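Side-chain contacts in long form salivary protein D7L (Phlebotomus duboscqi, PDB 6MT7), which binds and sequesters cysteinyl leukotrienes and a thromboxane A2 analogue, countering the host response and platelet aggregation while female sand flies take blood: residues F15-C18 with Q19-E23; E40-H43 with C44-C48. All blocks are in the same frame, centred on the assembly; numbering follows the deposited sequence.

Interaction 1: F15-C18 with Q19-E23; sequences FRTC and QRQSE. With TRT (fragment of triton X-100), chain C.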
loop_
_atom_site.group_PDB
_atom_site.type_symbol
_atom_site.label_atom_id
_atom_site.label_comp_id
_atom_site.label_asym_id
_atom_site.label_seq_id
_atom_site.Cartn_x
_atom_site.Cartn_y
_atom_site.Cartn_z
ATOM N N PHE A 15 -5.098 -1.223 -1.914
ATOM C CA PHE A 15 -6.491 -1.661 -1.822
ATOM C C PHE A 15 -6.595 -3.021 -1.141
ATOM O O PHE A 15 -7.393 -3.221 -0.216
ATOM C CB PHE A 15 -7.125 -1.752 -3.210
ATOM C CG PHE A 15 -7.294 -0.436 -3.900
ATOM C CD1 PHE A 15 -8.051 0.584 -3.333
ATOM C CD2 PHE A 15 -6.720 -0.235 -5.147
ATOM C CE1 PHE A 15 -8.216 1.796 -4.000
ATOM C CE2 PHE A 15 -6.882 0.968 -5.815
ATOM C CZ PHE A 15 -7.620 1.983 -5.245
ATOM N N ARG A 16 -5.801 -3.980 -1.599
ATOM C CA ARG A 16 -5.964 -5.346 -1.120
ATOM C C ARG A 16 -5.556 -5.476 0.340
ATOM O O ARG A 16 -6.239 -6.147 1.126
ATOM C CB ARG A 16 -5.155 -6.295 -1.999
ATOM C CG ARG A 16 -5.651 -6.364 -3.452
ATOM C CD ARG A 16 -6.932 -7.210 -3.576
ATOM N NE ARG A 16 -6.713 -8.585 -3.130
ATOM C CZ ARG A 16 -7.485 -9.212 -2.243
ATOM N NH1 ARG A 16 -8.531 -8.590 -1.716
ATOM N NH2 ARG A 16 -7.212 -10.464 -1.882
ATOM N N THR A 17 -4.453 -4.835 0.728
ATOM C CA THR A 17 -4.019 -4.904 2.120
ATOM C C THR A 17 -5.075 -4.321 3.048
ATOM O O THR A 17 -5.399 -4.912 4.091
ATOM C CB THR A 17 -2.683 -4.175 2.271
ATOM O OG1 THR A 17 -1.695 -4.883 1.513
ATOM C CG2 THR A 17 -2.238 -4.079 3.739
ATOM N N CYS A 18 -5.643 -3.174 2.672
ATOM C CA CYS A 18 -6.671 -2.567 3.507
ATOM C C CYS A 18 -7.948 -3.399 3.546
ATOM O O CYS A 18 -8.631 -3.424 4.578
ATOM C CB CYS A 18 -6.943 -1.149 3.009
ATOM S SG CYS A 18 -5.488 -0.133 3.356
ATOM N N GLN A 19 -8.297 -4.063 2.438
ATOM C CA GLN A 19 -9.445 -4.966 2.444
ATOM C C GLN A 19 -9.210 -6.141 3.376
ATOM O O GLN A 19 -10.135 -6.591 4.070
ATOM C CB GLN A 19 -9.721 -5.470 1.036
ATOM C CG GLN A 19 -10.391 -4.442 0.154
ATOM C CD GLN A 19 -10.295 -4.816 -1.308
ATOM O OE1 GLN A 19 -10.077 -5.984 -1.653
ATOM N NE2 GLN A 19 -10.441 -3.826 -2.178
ATOM N N ARG A 20 -7.983 -6.661 3.405
ATOM C CA ARG A 20 -7.708 -7.758 4.326
ATOM C C ARG A 20 -7.769 -7.295 5.773
ATOM O O ARG A 20 -8.208 -8.047 6.649
ATOM C CB ARG A 20 -6.351 -8.378 4.008
ATOM C CG ARG A 20 -6.377 -9.207 2.727
ATOM C CD ARG A 20 -5.273 -10.216 2.722
ATOM N NE ARG A 20 -5.188 -10.955 1.467
ATOM C CZ ARG A 20 -5.801 -12.110 1.237
ATOM N NH1 ARG A 20 -6.559 -12.655 2.185
ATOM N NH2 ARG A 20 -5.634 -12.726 0.072
ATOM N N GLN A 21 -7.353 -6.063 6.046
ATOM C CA GLN A 21 -7.410 -5.570 7.412
ATOM C C GLN A 21 -8.833 -5.282 7.878
ATOM O O GLN A 21 -9.043 -5.117 9.082
ATOM C CB GLN A 21 -6.507 -4.340 7.543
ATOM C CG GLN A 21 -5.045 -4.749 7.298
ATOM C CD GLN A 21 -4.018 -3.648 7.484
ATOM O OE1 GLN A 21 -4.350 -2.482 7.754
ATOM N NE2 GLN A 21 -2.748 -4.018 7.332
ATOM N N SER A 22 -9.811 -5.253 6.973
ATOM C CA SER A 22 -11.219 -5.074 7.327
ATOM C C SER A 22 -12.080 -6.163 6.697
ATOM O O SER A 22 -13.199 -5.906 6.250
ATOM C CB SER A 22 -11.736 -3.699 6.899
ATOM O OG SER A 22 -11.001 -2.641 7.508
ATOM N N GLU A 23 -11.588 -7.398 6.670
ATOM C CA GLU A 23 -12.237 -8.418 5.846
ATOM C C GLU A 23 -13.598 -8.853 6.383
ATOM O O GLU A 23 -14.376 -9.449 5.629
ATOM C CB GLU A 23 -11.328 -9.635 5.712
ATOM C CG GLU A 23 -11.006 -10.315 7.037
ATOM C CD GLU A 23 -10.011 -11.436 6.868
ATOM O OE1 GLU A 23 -9.716 -11.775 5.702
ATOM O OE2 GLU A 23 -9.515 -11.969 7.891
HETATM C C25 TRT C . -10.741 -9.087 -5.572
HETATM O O24 TRT C . -10.125 -7.837 -5.869
HETATM C C23 TRT C . -10.924 -6.709 -5.512
HETATM C C22 TRT C . -10.012 -5.489 -5.530
HETATM O O21 TRT C . -10.734 -4.265 -5.385
HETATM C C20 TRT C . -9.810 -3.188 -5.489
HETATM C C19 TRT C . -10.565 -1.872 -5.522
HETATM O O18 TRT C . -10.797 -1.435 -4.185
HETATM C C17 TRT C . -12.144 -1.034 -4.043
HETATM C C16 TRT C . -12.242 0.477 -3.966
HETATM O O15 TRT C . -11.940 0.941 -2.646
HETATM C C12 TRT C . -11.567 2.261 -2.467
HETATM C C13 TRT C . -11.975 3.237 -3.370
HETATM C C14 TRT C . -11.596 4.572 -3.190
HETATM C C11 TRT C . -10.774 2.622 -1.385
HETATM C C10 TRT C . -10.400 3.950 -1.204
HETATM C C9 TRT C . -10.801 4.933 -2.099
HETATM C C6 TRT C . -10.366 6.352 -1.874
HETATM C C8 TRT C . -11.568 7.077 -1.278
HETATM C C7 TRT C . -9.250 6.387 -0.836
HETATM C C5 TRT C . -10.001 7.033 -3.213
HETATM C C1 TRT C . -8.711 6.713 -4.003
HETATM C C2 TRT C . -8.329 5.240 -4.085
HETATM C C4 TRT C . -8.929 7.205 -5.427
HETATM C C3 TRT C . -7.492 7.473 -3.497
HETATM O O HOH W 1 -8.996 -1.336 6.288
#

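Interaction 2: E40-H43 with C44-C48; sequences EDTH and CYVKC. With TRT (fragment of triton X-100), chain C.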
loop_
_atom_site.group_PDB
_atom_site.type_symbol
_atom_site.label_atom_id
_atom_site.label_comp_id
_atom_site.label_asym_id
_atom_site.label_seq_id
_atom_site.Cartn_x
_atom_site.Cartn_y
_atom_site.Cartn_z
ATOM N N GLU A 40 -18.770 2.872 9.817
ATOM C CA GLU A 40 -17.478 3.002 10.490
ATOM C C GLU A 40 -16.391 2.177 9.815
ATOM O O GLU A 40 -15.263 2.653 9.648
ATOM C CB GLU A 40 -17.616 2.599 11.963
ATOM C CG GLU A 40 -16.312 2.717 12.758
ATOM C CD GLU A 40 -16.549 2.477 14.242
ATOM O OE1 GLU A 40 -17.654 2.807 14.713
ATOM O OE2 GLU A 40 -15.652 1.951 14.921
ATOM N N ASP A 41 -16.689 0.928 9.437
ATOM C CA ASP A 41 -15.644 0.113 8.821
ATOM C C ASP A 41 -15.204 0.703 7.485
ATOM O O ASP A 41 -14.010 0.674 7.151
ATOM C CB ASP A 41 -16.115 -1.333 8.665
ATOM C CG ASP A 41 -16.035 -2.108 9.975
ATOM O OD1 ASP A 41 -15.426 -1.581 10.931
ATOM O OD2 ASP A 41 -16.567 -3.226 10.044
ATOM N N THR A 42 -16.143 1.272 6.724
ATOM C CA THR A 42 -15.765 1.936 5.475
ATOM C C THR A 42 -14.937 3.189 5.745
ATOM O O THR A 42 -13.979 3.479 5.015
ATOM C CB THR A 42 -17.004 2.304 4.655
ATOM O OG1 THR A 42 -17.769 1.132 4.373
ATOM C CG2 THR A 42 -16.601 2.932 3.322
ATOM N N HIS A 43 -15.289 3.954 6.783
ATOM C CA HIS A 43 -14.460 5.101 7.148
ATOM C C HIS A 43 -13.015 4.672 7.349
ATOM O O HIS A 43 -12.094 5.299 6.826
ATOM C CB HIS A 43 -14.961 5.778 8.427
ATOM C CG HIS A 43 -16.389 6.230 8.371
ATOM N ND1 HIS A 43 -17.105 6.552 9.505
ATOM C CD2 HIS A 43 -17.232 6.414 7.327
ATOM C CE1 HIS A 43 -18.328 6.915 9.162
ATOM N NE2 HIS A 43 -18.433 6.837 7.847
ATOM N N CYS A 44 -12.796 3.608 8.127
ATOM C CA CYS A 44 -11.422 3.237 8.433
ATOM C C CYS A 44 -10.746 2.542 7.266
ATOM O O CYS A 44 -9.526 2.665 7.102
ATOM C CB CYS A 44 -11.375 2.372 9.693
ATOM S SG CYS A 44 -11.686 3.395 11.174
ATOM N N TYR A 45 -11.519 1.861 6.419
ATOM C CA TYR A 45 -10.966 1.335 5.174
ATOM C C TYR A 45 -10.441 2.466 4.286
ATOM O O TYR A 45 -9.351 2.360 3.696
ATOM C CB TYR A 45 -12.043 0.519 4.451
ATOM C CG TYR A 45 -11.685 0.112 3.042
ATOM C CD1 TYR A 45 -10.636 -0.765 2.802
ATOM C CD2 TYR A 45 -12.412 0.594 1.959
ATOM C CE1 TYR A 45 -10.300 -1.150 1.503
ATOM C CE2 TYR A 45 -12.082 0.220 0.655
ATOM C CZ TYR A 45 -11.035 -0.652 0.438
ATOM O OH TYR A 45 -10.718 -1.014 -0.853
ATOM N N VAL A 46 -11.195 3.567 4.202
ATOM C CA VAL A 46 -10.802 4.699 3.366
ATOM C C VAL A 46 -9.532 5.350 3.911
ATOM O O VAL A 46 -8.588 5.635 3.164
ATOM C CB VAL A 46 -11.972 5.698 3.258
ATOM C CG1 VAL A 46 -11.482 7.071 2.760
ATOM C CG2 VAL A 46 -13.069 5.123 2.321
ATOM N N LYS A 47 -9.478 5.580 5.226
ATOM C CA LYS A 47 -8.249 6.102 5.818
ATOM C C LYS A 47 -7.065 5.184 5.537
ATOM O O LYS A 47 -5.976 5.649 5.181
ATOM C CB LYS A 47 -8.410 6.271 7.325
ATOM C CG LYS A 47 -7.152 6.793 7.972
ATOM C CD LYS A 47 -7.319 7.016 9.473
ATOM C CE LYS A 47 -6.037 7.573 10.088
ATOM N NZ LYS A 47 -6.109 7.582 11.589
ATOM N N CYS A 48 -7.267 3.874 5.701
ATOM C CA CYS A 48 -6.204 2.904 5.454
ATOM C C CYS A 48 -5.669 3.025 4.035
ATOM O O CYS A 48 -4.450 2.982 3.821
ATOM C CB CYS A 48 -6.729 1.484 5.704
ATOM S SG CYS A 48 -5.563 0.087 5.406
HETATM C C25 TRT C . -10.741 -9.087 -5.572
HETATM O O24 TRT C . -10.125 -7.837 -5.869
HETATM C C23 TRT C . -10.924 -6.709 -5.512
HETATM C C22 TRT C . -10.012 -5.489 -5.530
HETATM O O21 TRT C . -10.734 -4.265 -5.385
HETATM C C20 TRT C . -9.810 -3.188 -5.489
HETATM C C19 TRT C . -10.565 -1.872 -5.522
HETATM O O18 TRT C . -10.797 -1.435 -4.185
HETATM C C17 TRT C . -12.144 -1.034 -4.043
HETATM C C16 TRT C . -12.242 0.477 -3.966
HETATM O O15 TRT C . -11.940 0.941 -2.646
HETATM C C12 TRT C . -11.567 2.261 -2.467
HETATM C C13 TRT C . -11.975 3.237 -3.370
HETATM C C14 TRT C . -11.596 4.572 -3.190
HETATM C C11 TRT C . -10.774 2.622 -1.385
HETATM C C10 TRT C . -10.400 3.950 -1.204
HETATM C C9 TRT C . -10.801 4.933 -2.099
HETATM C C6 TRT C . -10.366 6.352 -1.874
HETATM C C8 TRT C . -11.568 7.077 -1.278
HETATM C C7 TRT C . -9.250 6.387 -0.836
HETATM C C5 TRT C . -10.001 7.033 -3.213
HETATM C C1 TRT C . -8.711 6.713 -4.003
HETATM C C2 TRT C . -8.329 5.240 -4.085
HETATM C C4 TRT C . -8.929 7.205 -5.427
HETATM C C3 TRT C . -7.492 7.473 -3.497
#

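Interaction 1: F15-C18 with Q19-E23
Arg16 and Gln19 meet one turn apart on the pocket side of helix 8-21, joined by a bond from Arg16 NH1 to Gln19 OE1 of 3.0 Å. The acceptor lies 1° out of the guanidinium plane, an edge-on approach, although the hydrogen bond is somewhat bent at the hydrogen and the amide plane is steeply inclined to the guanidinium. Bends at chi2 and chi3 turn the arginine towards the following turn to reach it. With OE1 committed this way, NE2 faces the Triton fragment and donates to ether O21 over 3.3 Å, nearly straight at the hydrogen (166°); it is also hydrogen-bonded to Tyr45 OH. Both amide ends are thus satisfied, which fixes the rotation of the group. The Phe15 ring lays one face against ligand C19, offset toward the rim.

Arg16 NH2 comes within 3.4 Å of Arg20 NH2, over a face of the Arg20 guanidinium. Each arginine gives its NE to the C-terminal tail, Arg16 to Thr230 O and Arg20 to Tyr231 O, bonds that would partly offset the closeness of the two charges. Near the helix end the bond from Ser22 N to Cys18 O is weak (3.2 Å), but a water donates to that carbonyl and bridges it to Ser22 OG. Cys18 packs on Tyr45, Val49 and His52 of helix 40-52, while Arg16 and Gln19 touch Tyr32 of helix 28-32.

Interaction 2: E40-H43 with C44-C48
The Tyr45 ring has Thr42 O and ligand ether O15 near its plane at the edge, while Trp31 stacks on it. Its CG is anti to the backbone N (chi1 170°), which carries the hydroxyl away from Glu40-His43 and into the pocket. There OH donates to O15 over 2.9 Å, and CE2 lies 3.4 Å from ligand C11 on the aromatic ring of the detergent. The His43 imidazole has Glu40 N over one face, 4.0 Å above the plane and toward the rim, and Tyr98 meets it with planes at about 45°; its NE2 is bonded to Asn38 OD1.

The backbone carries regular i to i+4 bonds, from Cys44 N to Glu40 O (3.1 Å) through Lys47 N to His43 O, the last nearly straight at the hydrogen (170°). Val46 CG2 rests 3.3 Å from Thr42 O, the carbonyl that accepts from Val46 N. Thr42 OG1 pairs with Asp39 OD1 and with Trp31 NE1, so it ties down the tryptophan that stacks on Tyr45.

Tyr45 OH is therefore gripped by the ligand ether and by Gln19 NE2, a polar point in a pocket lined largely by aromatic and aliphatic side chains, consistent with a probable part for Tyr45 in binding thromboxane A2.

Overall arrangement
From the N terminus, interaction 1 comes first, at the C-terminal end of helix 8-21 and the turn that follows, and interaction 2 lies at the start of helix 40-52. Each is one continuous stretch closing only local helical turns, so they stand in series, neither nested nor crossing, with centres 10 Å apart. A longer loop, from Cys18 in interaction 1 to Cys48 at the end of interaction 2, is closed by their disulfide, with an SG-SG distance of 2.1 Å; beside it Cys18 CB packs 3.7 Å from Tyr45 CE1. Cys44 extends the linkage to Cys94 on helix 94-106. This disulfide-tied helical framework accords with the PBP/GOBP family, and Phe15, Arg16 and Gln19 join Tyr45 in the Triton pocket.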